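Local atomic coordinates of endo-1,3-beta-glucanase, family GH16 (Zobellia galactanivorans, PDB entry 4BPZ), a protein that probably hydrolyses internal 1,3-beta-glucosidic bonds of algal laminarin through its calcium-binding family 16 glycoside hydrolase module, the part of the longer protein held here. Residues Phe93-Val98 with Trp193-Met198; Leu117-Asn122 with Pro221-Leu226; Asp164-Glu169 with Ser213-Tyr218. The protein carries 1 engineered substitution. All coordinates share one frame; numbering follows the deposited sequence. Where two conformers were deposited one is given.

Contact 1 of 3, residues Phe93-Val98 with Trp193-Met198; sequences FTYGKV and WNASAM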
loop_
_atom_site.group_PDB
_atom_site.type_symbol
_atom_site.label_atom_id
_atom_site.label_comp_id
_atom_site.label_asym_id
_atom_site.label_seq_id
_atom_site.Cartn_x
_atom_site.Cartn_y
_atom_site.Cartn_z
ATOM N N PHE A 93 13.970 -3.667 -0.147
ATOM C CA PHE A 93 14.630 -4.239 1.020
ATOM C C PHE A 93 14.175 -5.672 1.230
ATOM O O PHE A 93 13.036 -6.016 0.834
ATOM C CB PHE A 93 14.395 -3.389 2.273
ATOM C CG PHE A 93 12.966 -3.299 2.643
ATOM C CD1 PHE A 93 12.052 -2.519 1.907
ATOM C CD2 PHE A 93 12.435 -4.049 3.699
ATOM C CE1 PHE A 93 10.705 -2.446 2.174
ATOM C CE2 PHE A 93 11.021 -3.954 3.987
ATOM C CZ PHE A 93 10.207 -3.189 3.186
ATOM N N THR A 94 15.057 -6.446 1.868
ATOM C CA THR A 94 14.743 -7.829 2.247
ATOM C C THR A 94 14.862 -7.969 3.710
ATOM O O THR A 94 15.954 -7.783 4.276
ATOM C CB THR A 94 15.678 -8.852 1.585
ATOM O OG1 THR A 94 15.654 -8.553 0.183
ATOM C CG2 THR A 94 15.203 -10.272 1.831
ATOM N N TYR A 95 13.697 -8.264 4.359
ATOM C CA TYR A 95 13.550 -8.362 5.823
ATOM C C TYR A 95 13.549 -6.991 6.441
ATOM O O TYR A 95 14.136 -6.010 5.880
ATOM C CB TYR A 95 14.543 -9.297 6.461
ATOM C CG TYR A 95 14.682 -10.651 5.804
ATOM C CD1 TYR A 95 13.615 -11.359 5.312
ATOM C CD2 TYR A 95 15.930 -11.209 5.642
ATOM C CE1 TYR A 95 13.749 -12.596 4.725
ATOM C CE2 TYR A 95 16.126 -12.473 5.085
ATOM C CZ TYR A 95 14.998 -13.164 4.602
ATOM O OH TYR A 95 15.200 -14.377 4.016
ATOM N N GLY A 96 12.895 -6.855 7.561
ATOM C CA GLY A 96 12.927 -5.623 8.326
ATOM C C GLY A 96 11.628 -5.416 9.042
ATOM O O GLY A 96 10.679 -6.212 9.016
ATOM N N LYS A 97 11.573 -4.272 9.686
ATOM C CA LYS A 97 10.397 -3.835 10.454
ATOM C C LYS A 97 9.928 -2.546 9.793
ATOM O O LYS A 97 10.682 -1.558 9.740
ATOM C CB LYS A 97 10.757 -3.614 11.903
ATOM C CG LYS A 97 9.586 -3.150 12.743
ATOM C CD LYS A 97 9.909 -3.116 14.236
ATOM C CE LYS A 97 10.883 -2.036 14.571
ATOM N NZ LYS A 97 11.396 -2.128 15.968
ATOM N N VAL A 98 8.731 -2.534 9.246
ATOM C CA VAL A 98 8.134 -1.363 8.626
ATOM C C VAL A 98 7.081 -0.813 9.532
ATOM O O VAL A 98 6.211 -1.561 10.001
ATOM C CB VAL A 98 7.450 -1.766 7.328
ATOM C CG1 VAL A 98 6.789 -0.537 6.646
ATOM C CG2 VAL A 98 8.436 -2.440 6.324
ATOM N N TRP A 193 9.371 -8.692 9.433
ATOM C CA TRP A 193 9.642 -9.652 8.412
ATOM C C TRP A 193 11.065 -10.161 8.553
ATOM O O TRP A 193 12.021 -9.379 8.517
ATOM C CB TRP A 193 9.465 -8.957 7.066
ATOM C CG TRP A 193 9.851 -9.690 5.823
ATOM C CD1 TRP A 193 9.920 -11.078 5.583
ATOM C CD2 TRP A 193 10.175 -9.067 4.580
ATOM N NE1 TRP A 193 10.307 -11.299 4.317
ATOM C CE2 TRP A 193 10.475 -10.121 3.652
ATOM C CE3 TRP A 193 10.281 -7.712 4.135
ATOM C CZ2 TRP A 193 10.883 -9.832 2.357
ATOM C CZ3 TRP A 193 10.676 -7.460 2.842
ATOM C CH2 TRP A 193 11.000 -8.526 1.960
ATOM N N ASN A 194 11.221 -11.486 8.674
ATOM C CA ASN A 194 12.583 -12.080 8.656
ATOM C C ASN A 194 12.500 -13.411 8.005
ATOM O O ASN A 194 11.465 -13.780 7.386
ATOM C CB ASN A 194 13.214 -12.063 10.054
ATOM C CG ASN A 194 12.414 -12.865 11.052
ATOM O OD1 ASN A 194 11.659 -13.795 10.680
ATOM N ND2 ASN A 194 12.596 -12.555 12.360
ATOM N N ALA A 195 13.614 -14.135 7.981
ATOM C CA ALA A 195 13.649 -15.446 7.297
ATOM C C ALA A 195 12.675 -16.445 7.934
ATOM O O ALA A 195 12.328 -17.457 7.345
ATOM C CB ALA A 195 15.050 -16.029 7.273
ATOM N N SER A 196 12.306 -16.223 9.206
ATOM C CA SER A 196 11.409 -17.124 9.974
ATOM C C SER A 196 9.911 -16.855 9.722
ATOM O O SER A 196 9.153 -17.796 9.612
ATOM C CB SER A 196 11.756 -16.976 11.473
ATOM O OG SER A 196 13.102 -17.410 11.683
ATOM N N ALA A 197 9.542 -15.568 9.678
ATOM C CA ALA A 197 8.087 -15.265 9.690
ATOM C C ALA A 197 7.872 -13.868 9.235
ATOM O O ALA A 197 8.762 -12.981 9.267
ATOM C CB ALA A 197 7.511 -15.417 11.111
ATOM N N MET A 198 6.615 -13.614 8.848
ATOM C CA MET A 198 6.098 -12.244 8.627
ATOM C C MET A 198 4.946 -12.005 9.562
ATOM O O MET A 198 3.992 -12.798 9.572
ATOM C CB MET A 198 5.658 -12.109 7.222
ATOM C CG MET A 198 6.843 -12.157 6.283
ATOM S SD MET A 198 6.483 -12.723 4.676
ATOM C CE MET A 198 5.969 -14.454 4.824
#
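Tyr95 meets Trp193 as a T-shaped pair: the edge of the phenol ring is directed at the face of the indole's five-membered ring, with the planes at 82°. The leading atom of that edge is Tyr95 CD1, 3.5 Å from Trp193 NE1. Tyr95 also covers the indole with its backbone, since its CA makes a CH-pi contact 4.0 Å from the centroid of the Trp193 five-membered ring. Toward Phe93 the indole changes role. Here its own edge points at the phenyl face in an offset edge-to-face pair, and Trp193 CZ3 comes to 3.7 Å from Phe93 CE2. With CG anti to its backbone N (chi1 173°), the Trp193 side chain lies across the Thr94-Tyr95 backbone, where it reaches both rings of the cluster. In the backbone, Gly96 and Trp193 form an antiparallel hydrogen-bonded pair that joins strands 96-103 and 187-193 in the beta-sandwich of this family. Gly96 N lies 2.8 Å from Trp193 O, in the carbonyl plane and on a lone pair; the return bond from Trp193 N is as short but tilted from the plane of the Gly96 carbonyl. The phenol is packed on both faces, by Ala195 N on one and Thr94 CG2 on the other, while its OH bonds to Asn219 OD1. The indole N-H, for its part, goes to Tyr218 O.

Contact 2 of 3, residues Leu117-Asn122 with Pro221-Leu226; sequences LGANSN and PHYLLL
The CA of Gly118 sits over the face of the His222 imidazole, 3.7 Å from the ring centroid and only 7° off the normal, a CH-pi contact. The residues form a non-hydrogen-bonded antiparallel pair, and a CB on Gly118 would clash with Asn120 OD1. One step along, Leu117 and Tyr223 form the hydrogen-bonded pair, bonded in both directions. Their side chains run side by side, and Leu117 CB approaches Tyr223 CZ to 3.8 Å. Because CG of Tyr223 sits between its backbone N and carbonyl carbon (chi1 59°), the ring extends past Leu117 O, which lies over one face, and carries its hydroxyl to Ser121. Tyr223 OH and Ser121 OG are hydrogen-bonded at 3.0 Å, with Ser121 OG in the plane of the phenol at its edge and also bonded to Glu123 N. Leu225 CD1 closes the inner end, 3.9 Å from Leu117 CG. At the other end side chains pack more loosely, Ala119 CB and Pro221 CB 4.1 Å apart, and a water enters at the partly exposed Pro221, bonded to its O and weakly to Asn120 N, although the backbone bond from Ala119 N to Pro221 O is short and straight (2.7 Å, 174°). With the nearest atoms of the Leu117 side chain and a bound glucose unit about 4 Å apart, the arrangement is an antiparallel strand pair passing into a type I turn beside the glucan-binding cleft of the family 16 beta-sandwich.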
loop_
_atom_site.group_PDB
_atom_site.type_symbol
_atom_site.label_atom_id
_atom_site.label_comp_id
_atom_site.label_asym_id
_atom_site.label_seq_id
_atom_site.Cartn_x
_atom_site.Cartn_y
_atom_site.Cartn_z
ATOM N N LEU A 117 5.147 -5.160 -2.746
ATOM C CA LEU A 117 5.299 -6.075 -3.868
ATOM C C LEU A 117 6.765 -6.499 -3.909
ATOM O O LEU A 117 7.674 -5.676 -3.680
ATOM C CB LEU A 117 4.933 -5.434 -5.202
ATOM C CG LEU A 117 3.449 -5.305 -5.537
ATOM C CD1 LEU A 117 3.173 -4.389 -6.676
ATOM C CD2 LEU A 117 2.884 -6.710 -5.732
ATOM N N GLY A 118 7.002 -7.741 -4.335
ATOM C CA GLY A 118 8.344 -8.109 -4.688
ATOM C C GLY A 118 8.899 -7.191 -5.744
ATOM O O GLY A 118 8.220 -6.822 -6.705
ATOM N N ALA A 119 10.198 -6.830 -5.547
ATOM C CA ALA A 119 10.830 -5.910 -6.488
ATOM C C ALA A 119 11.044 -6.530 -7.870
ATOM O O ALA A 119 11.363 -5.751 -8.803
ATOM C CB ALA A 119 12.134 -5.334 -5.952
ATOM N N ASN A 120 10.880 -7.851 -8.013
ATOM C CA ASN A 120 10.846 -8.504 -9.337
ATOM C C ASN A 120 9.480 -8.506 -9.908
ATOM O O ASN A 120 9.271 -9.176 -10.968
ATOM C CB ASN A 120 11.368 -9.968 -9.199
ATOM C CG ASN A 120 10.604 -10.828 -8.245
ATOM O OD1 ASN A 120 9.623 -10.377 -7.578
ATOM N ND2 ASN A 120 10.925 -12.105 -8.215
ATOM N N SER A 121 8.522 -7.692 -9.432
ATOM C CA SER A 121 7.186 -7.670 -10.014
ATOM C C SER A 121 7.145 -7.246 -11.456
ATOM O O SER A 121 6.263 -7.674 -12.220
ATOM C CB SER A 121 6.241 -6.755 -9.197
ATOM O OG SER A 121 6.614 -5.396 -9.452
ATOM N N ASN A 122 7.996 -6.309 -11.812
ATOM C CA ASN A 122 7.948 -5.693 -13.106
ATOM C C ASN A 122 6.594 -5.119 -13.419
ATOM O O ASN A 122 6.164 -5.078 -14.570
ATOM C CB ASN A 122 8.511 -6.629 -14.220
ATOM C CG ASN A 122 8.685 -5.935 -15.562
ATOM O OD1 ASN A 122 9.080 -4.752 -15.610
ATOM N ND2 ASN A 122 8.501 -6.692 -16.647
ATOM N N PRO A 221 14.031 -8.872 -2.415
ATOM C CA PRO A 221 13.606 -7.495 -2.047
ATOM C C PRO A 221 12.175 -7.223 -2.367
ATOM O O PRO A 221 11.675 -7.662 -3.420
ATOM C CB PRO A 221 14.530 -6.594 -2.882
ATOM C CG PRO A 221 15.859 -7.433 -2.961
ATOM C CD PRO A 221 15.266 -8.847 -3.265
ATOM N N HIS A 222 11.546 -6.446 -1.515
ATOM C CA HIS A 222 10.192 -5.862 -1.770
ATOM C C HIS A 222 10.294 -4.372 -1.660
ATOM O O HIS A 222 11.217 -3.817 -1.097
ATOM C CB HIS A 222 9.177 -6.382 -0.708
ATOM C CG HIS A 222 8.649 -7.750 -0.935
ATOM N ND1 HIS A 222 9.309 -8.896 -1.189
ATOM C CD2 HIS A 222 7.323 -8.046 -0.855
ATOM C CE1 HIS A 222 8.371 -9.886 -1.364
ATOM N NE2 HIS A 222 7.163 -9.347 -1.154
ATOM N N TYR A 223 9.336 -3.681 -2.290
ATOM C CA TYR A 223 9.135 -2.258 -2.119
ATOM C C TYR A 223 7.777 -1.966 -1.545
ATOM O O TYR A 223 6.857 -2.799 -1.617
ATOM C CB TYR A 223 9.395 -1.463 -3.415
ATOM C CG TYR A 223 8.535 -1.849 -4.563
ATOM C CD1 TYR A 223 7.263 -1.255 -4.781
ATOM C CD2 TYR A 223 8.935 -2.850 -5.472
ATOM C CE1 TYR A 223 6.483 -1.614 -5.849
ATOM C CE2 TYR A 223 8.155 -3.213 -6.546
ATOM C CZ TYR A 223 6.942 -2.565 -6.748
ATOM O OH TYR A 223 6.199 -2.920 -7.856
ATOM N N LEU A 224 7.627 -0.795 -0.954
ATOM C CA LEU A 224 6.398 -0.374 -0.283
ATOM C C LEU A 224 5.502 0.405 -1.251
ATOM O O LEU A 224 5.985 1.182 -2.103
ATOM C CB LEU A 224 6.743 0.558 0.887
ATOM C CG LEU A 224 5.623 0.923 1.859
ATOM C CD1 LEU A 224 5.250 -0.317 2.699
ATOM C CD2 LEU A 224 6.118 2.041 2.797
ATOM N N LEU A 225 4.178 0.215 -1.124
ATOM C CA LEU A 225 3.183 0.951 -1.814
ATOM C C LEU A 225 2.230 1.629 -0.846
ATOM O O LEU A 225 1.870 1.025 0.181
ATOM C CB LEU A 225 2.365 0.062 -2.773
ATOM C CG LEU A 225 3.149 -0.655 -3.910
ATOM C CD1 LEU A 225 3.633 -2.024 -3.488
ATOM C CD2 LEU A 225 2.339 -0.737 -5.172
ATOM N N LEU A 226 1.756 2.825 -1.212
ATOM C CA LEU A 226 0.760 3.577 -0.433
ATOM C C LEU A 226 -0.249 4.110 -1.421
ATOM O O LEU A 226 0.147 4.750 -2.409
ATOM C CB LEU A 226 1.425 4.806 0.231
ATOM C CG LEU A 226 2.530 4.449 1.196
ATOM C CD1 LEU A 226 3.272 5.779 1.553
ATOM C CD2 LEU A 226 2.059 3.728 2.424
HETATM O O HOH W 1 11.890 -9.641 -5.415
#

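Contact 3 of 3, residues Asp164-Glu169 with Ser213-Tyr218; sequences DLNSDE and SQNTPY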
loop_
_atom_site.group_PDB
_atom_site.type_symbol
_atom_site.label_atom_id
_atom_site.label_comp_id
_atom_site.label_asym_id
_atom_site.label_seq_id
_atom_site.Cartn_x
_atom_site.Cartn_y
_atom_site.Cartn_z
ATOM N N ASP A 164 3.681 -20.207 -4.603
ATOM C CA ASP A 164 4.863 -20.945 -4.180
ATOM C C ASP A 164 5.904 -20.960 -5.311
ATOM O O ASP A 164 5.525 -21.025 -6.489
ATOM C CB ASP A 164 4.468 -22.326 -3.708
ATOM C CG ASP A 164 4.402 -22.387 -2.186
ATOM O OD1 ASP A 164 4.127 -21.397 -1.358
ATOM O OD2 ASP A 164 4.691 -23.498 -1.857
ATOM N N LEU A 165 7.173 -20.904 -5.014
ATOM C CA LEU A 165 8.189 -20.892 -6.080
ATOM C C LEU A 165 8.180 -22.144 -6.890
ATOM O O LEU A 165 8.560 -22.141 -8.049
ATOM C CB LEU A 165 9.589 -20.693 -5.466
ATOM C CG LEU A 165 10.054 -19.238 -5.546
ATOM C CD1 LEU A 165 8.906 -18.669 -4.808
ATOM C CD2 LEU A 165 11.364 -18.897 -4.880
ATOM N N ASN A 166 7.748 -23.225 -6.263
ATOM C CA ASN A 166 7.858 -24.450 -7.006
ATOM C C ASN A 166 6.475 -24.822 -7.563
ATOM O O ASN A 166 6.397 -25.818 -8.191
ATOM C CB ASN A 166 8.516 -25.506 -6.177
ATOM C CG ASN A 166 7.630 -25.987 -5.073
ATOM O OD1 ASN A 166 6.462 -25.524 -4.945
ATOM N ND2 ASN A 166 8.159 -26.955 -4.255
ATOM N N SER A 167 5.446 -23.951 -7.401
ATOM C CA SER A 167 4.111 -24.136 -8.030
ATOM C C SER A 167 3.469 -22.891 -8.669
ATOM O O SER A 167 3.794 -21.777 -8.374
ATOM C CB SER A 167 3.117 -24.741 -7.058
ATOM O OG SER A 167 2.134 -23.772 -6.715
ATOM N N ASP A 168 2.549 -23.080 -9.591
ATOM C CA ASP A 168 1.740 -21.967 -10.053
ATOM C C ASP A 168 0.583 -21.741 -9.051
ATOM O O ASP A 168 -0.295 -20.916 -9.385
ATOM C CB ASP A 168 1.230 -22.175 -11.510
ATOM C CG ASP A 168 2.307 -21.856 -12.578
ATOM O OD1 ASP A 168 3.130 -20.920 -12.378
ATOM O OD2 ASP A 168 2.322 -22.546 -13.630
ATOM N N GLU A 169 0.575 -22.441 -7.884
ATOM C CA GLU A 169 -0.628 -22.516 -6.962
ATOM C C GLU A 169 -0.746 -21.128 -6.208
ATOM O O GLU A 169 0.152 -20.761 -5.404
ATOM C CB GLU A 169 -0.538 -23.596 -5.845
ATOM C CG GLU A 169 -0.424 -25.044 -6.281
ATOM C CD GLU A 169 -1.739 -25.686 -6.702
ATOM O OE1 GLU A 169 -2.642 -24.968 -7.237
ATOM O OE2 GLU A 169 -1.847 -26.932 -6.500
ATOM N N SER A 213 9.399 -19.374 4.339
ATOM C CA SER A 213 10.164 -20.517 3.903
ATOM C C SER A 213 10.785 -20.080 2.569
ATOM O O SER A 213 10.302 -19.195 1.831
ATOM C CB SER A 213 9.307 -21.800 3.698
ATOM O OG SER A 213 8.635 -21.782 2.466
ATOM N N GLN A 214 11.758 -20.863 2.135
ATOM C CA GLN A 214 12.374 -20.632 0.793
ATOM C C GLN A 214 11.442 -20.919 -0.373
ATOM O O GLN A 214 11.759 -20.536 -1.482
ATOM C CB GLN A 214 13.693 -21.392 0.692
ATOM C CG GLN A 214 14.791 -20.639 1.478
ATOM C CD GLN A 214 15.246 -19.332 0.735
ATOM O OE1 GLN A 214 15.159 -19.230 -0.486
ATOM N NE2 GLN A 214 15.596 -18.315 1.470
ATOM N N ASN A 215 10.340 -21.622 -0.156
ATOM C CA ASN A 215 9.402 -21.830 -1.219
ATOM C C ASN A 215 8.464 -20.644 -1.391
ATOM O O ASN A 215 7.551 -20.762 -2.191
ATOM C CB ASN A 215 8.601 -23.103 -0.938
ATOM C CG ASN A 215 8.140 -23.813 -2.203
ATOM O OD1 ASN A 215 7.163 -24.527 -2.155
ATOM N ND2 ASN A 215 8.793 -23.580 -3.330
ATOM N N THR A 216 8.633 -19.523 -0.645
ATOM C CA THR A 216 7.778 -18.323 -0.798
ATOM C C THR A 216 8.618 -17.202 -1.475
ATOM O O THR A 216 9.800 -17.239 -1.362
ATOM C CB THR A 216 7.485 -17.606 0.629
ATOM O OG1 THR A 216 8.629 -16.841 1.111
ATOM C CG2 THR A 216 6.998 -18.426 1.625
ATOM N N PRO A 217 8.006 -16.199 -2.077
ATOM C CA PRO A 217 8.751 -15.041 -2.600
ATOM C C PRO A 217 9.069 -13.980 -1.554
ATOM O O PRO A 217 9.347 -12.719 -1.945
ATOM C CB PRO A 217 7.832 -14.531 -3.710
ATOM C CG PRO A 217 6.452 -14.969 -3.242
ATOM C CD PRO A 217 6.592 -16.250 -2.511
ATOM N N TYR A 218 9.258 -14.356 -0.328
ATOM C CA TYR A 218 9.460 -13.427 0.782
ATOM C C TYR A 218 10.881 -13.502 1.324
ATOM O O TYR A 218 11.144 -13.314 2.492
ATOM C CB TYR A 218 8.453 -13.650 1.900
ATOM C CG TYR A 218 6.999 -13.523 1.427
ATOM C CD1 TYR A 218 6.524 -12.314 0.976
ATOM C CD2 TYR A 218 6.125 -14.585 1.442
ATOM C CE1 TYR A 218 5.199 -12.161 0.585
ATOM C CE2 TYR A 218 4.824 -14.443 1.048
ATOM C CZ TYR A 218 4.331 -13.262 0.627
ATOM O OH TYR A 218 2.998 -13.105 0.298
#
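Asn166 holds CG between its backbone N and carbonyl carbon (chi1 71°), which brings its amide up to that of Asn215, whose own CG, in one of two deposited conformers, is roughly anti to its N at -150°. Asp164 and Asn166 both lie beside the Asn215 amide, their side chains crossing it at about right angles, but the orientation of that amide is uncertain and the detail of this meeting is doubtful. The backbone evidence is firmer: Leu165 N donates to Asn215 O at 2.9 Å, from above the carbonyl plane, and Asp164 CA adds a C-H...O contact to the same oxygen at 3.3 Å. In the given conformer Leu165 CD1 also lies 4.1 Å from Pro217 CD, a contact that is less certain because Leu165 has two conformers. Each segment begins with a type I turn, Asp164 to Ser167 and Ser213 to Thr216. The second is braced by Thr216, whose OG1 donates to Ser213 O at 3.0 Å and accepts from Tyr218 N in an ST turn. Asp164 OD1 accepts from Trp162 NE1, and with a leucine in its place that indole N-H would probably be left without this acceptor, while Asn215 would lose a polar neighbour. The contact lies at the protein surface, where the loop between strands 155-163 and 170-178 meets the one between strands 205-211 and 222-230, with Pro217 and Tyr218 resting on Trp162 and Phe160 of strand 155-163.

How the contacts relate
Contact 2 is the buried one, contact 1 is partly buried, and contact 3 lies at the surface. Contacts 1 and 2 each include an antiparallel strand pair, but ring packing dominates the first, whereas the second mixes aliphatic, imidazole and hydroxyl contacts; contact 3 joins two loops through a backbone bond, polar side chains and a leucine. The three are physically connected. Phe93 O probably accepts a hydrogen bond from His222 N, linking contacts 1 and 2, and the Trp193 ring packs edge-to-face with His222. Contact 1 meets contact 3 at Tyr218, whose carbonyl oxygen also touches Tyr95 CE1, and Pro217 O packs against His222 CE1. Residues 213-218 and 221-226 belong to one run of chain, passing from the surface turn into strand 222-230.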